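Local coordinates for protein Pcdhgc3 (Mus musculus, PDB 4ZI8) that probably acts as a calcium-dependent cell-adhesion protein that may help set up and maintain specific neuronal connections in the brain, at residues B[279-282]-B[283-287]. Residues are numbered along the deposited sequence; the frame is centred on the assembly and turned at random.
Sequences AGVR and ELFAL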
loop_
_atom_site.group_PDB
_atom_site.type_symbol
_atom_site.label_atom_id
_atom_site.label_comp_id
_atom_site.label_asym_id
_atom_site.label_seq_id
_atom_site.Cartn_x
_atom_site.Cartn_y
_atom_site.Cartn_z
ATOM N N ALA B 279 14.646 24.022 -34.068
ATOM C CA ALA B 279 13.409 24.226 -34.804
ATOM C C ALA B 279 13.539 23.705 -36.235
ATOM O O ALA B 279 14.529 23.968 -36.920
ATOM C CB ALA B 279 13.037 25.690 -34.816
ATOM N N GLY B 280 12.549 22.957 -36.686
ATOM C CA GLY B 280 12.573 22.514 -38.060
ATOM C C GLY B 280 12.800 21.030 -38.110
ATOM O O GLY B 280 12.600 20.403 -39.163
ATOM N N VAL B 281 13.233 20.437 -36.993
ATOM C CA VAL B 281 13.505 19.003 -37.037
ATOM C C VAL B 281 12.203 18.251 -37.372
ATOM O O VAL B 281 12.228 17.274 -38.127
ATOM C CB VAL B 281 14.133 18.473 -35.713
ATOM C CG1 VAL B 281 13.271 18.832 -34.512
ATOM C CG2 VAL B 281 14.325 16.979 -35.781
ATOM N N ARG B 282 11.079 18.741 -36.860
ATOM C CA ARG B 282 9.775 18.117 -37.060
ATOM C C ARG B 282 9.228 18.334 -38.448
ATOM O O ARG B 282 8.313 17.627 -38.883
ATOM C CB ARG B 282 8.762 18.658 -36.049
ATOM C CG ARG B 282 8.888 18.028 -34.687
ATOM C CD ARG B 282 7.926 18.629 -33.673
ATOM N NE ARG B 282 8.052 17.949 -32.385
ATOM C CZ ARG B 282 8.988 18.212 -31.472
ATOM N NH1 ARG B 282 9.908 19.159 -31.689
ATOM N NH2 ARG B 282 9.004 17.520 -30.334
ATOM N N GLU B 283 9.762 19.338 -39.139
ATOM C CA GLU B 283 9.335 19.618 -40.484
ATOM C C GLU B 283 10.180 18.840 -41.476
ATOM O O GLU B 283 9.726 18.502 -42.558
ATOM C CB GLU B 283 9.407 21.123 -40.747
ATOM C CG GLU B 283 8.469 21.928 -39.848
ATOM C CD GLU B 283 7.011 21.738 -40.223
ATOM O OE1 GLU B 283 6.752 21.022 -41.215
ATOM O OE2 GLU B 283 6.117 22.306 -39.544
ATOM N N LEU B 284 11.411 18.539 -41.108
ATOM C CA LEU B 284 12.314 17.871 -42.026
ATOM C C LEU B 284 12.284 16.353 -41.846
ATOM O O LEU B 284 12.446 15.604 -42.814
ATOM C CB LEU B 284 13.734 18.410 -41.841
ATOM C CG LEU B 284 14.793 17.804 -42.758
ATOM C CD1 LEU B 284 14.370 17.916 -44.232
ATOM C CD2 LEU B 284 16.136 18.496 -42.542
ATOM N N PHE B 285 12.062 15.907 -40.612
ATOM C CA PHE B 285 12.031 14.485 -40.309
ATOM C C PHE B 285 10.702 14.080 -39.676
ATOM O O PHE B 285 9.949 14.924 -39.189
ATOM C CB PHE B 285 13.192 14.110 -39.382
ATOM C CG PHE B 285 14.538 14.372 -39.981
ATOM C CD1 PHE B 285 15.100 13.465 -40.867
ATOM C CD2 PHE B 285 15.230 15.536 -39.680
ATOM C CE1 PHE B 285 16.342 13.709 -41.437
ATOM C CE2 PHE B 285 16.473 15.799 -40.246
ATOM C CZ PHE B 285 17.031 14.886 -41.131
ATOM N N ALA B 286 10.419 12.780 -39.708
ATOM C CA ALA B 286 9.275 12.222 -39.014
ATOM C C ALA B 286 9.763 11.031 -38.181
ATOM O O ALA B 286 10.750 10.377 -38.532
ATOM C CB ALA B 286 8.201 11.810 -39.978
ATOM N N LEU B 287 9.079 10.753 -37.084
ATOM C CA LEU B 287 9.516 9.710 -36.194
ATOM C C LEU B 287 8.301 8.905 -35.720
ATOM O O LEU B 287 7.356 9.467 -35.162
ATOM C CB LEU B 287 10.270 10.313 -35.007
ATOM C CG LEU B 287 10.644 9.334 -33.889
ATOM C CD1 LEU B 287 11.793 8.422 -34.290
ATOM C CD2 LEU B 287 10.990 10.113 -32.614
#
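Phe285 N donates to Val281 O at 2.8 Å, and one residue back Leu284 N donates to Gly280 O at 2.9 Å. These two i-to-i+4 bonds make up a single helical turn, which gives way to a strand as soon as it is formed. Gly280 O, on the N-cap residue, takes a second bond from Glu283 N at 3.0 Å. The two donors reach it very differently: Leu284 N lies nearly in line with the C=O bond, whereas Glu283 N sits well above the carbonyl plane. Val281 O likewise has a second, weak bond from Leu284 N at 3.3 Å, so the turn mixes 3-10 and alpha spacing. Gly280 itself has positive phi (111°), a conformation that a residue without a CB adopts easily.

Packing follows the same turn. Val281 O lies near the plane of the Phe285 ring, at its edge, 3.8 Å from CD2. Val281 CG2 comes within 4.3 Å of Phe285 CD2, a light apolar touch. With chi1 at -61°, Phe285 CG stands beside its own backbone N, which keeps the ring close to the carbonyl that N binds. Ile310 and Phe273 touch both Val281 and Phe285, joining the turn to the facing sheet, strands 269-273 and 307-316, of this third cadherin domain. Arg282 O accepts a hydrogen bond from Lys297 NZ.

The carbonyls of Gly280 and Val281 between them thus engage the amides of Glu283, Leu284 and Phe285, while Phe285, just past the helix, is buried in the beta-sandwich with Val281 packing beside it, and the exposed side carries Arg282 and Glu283.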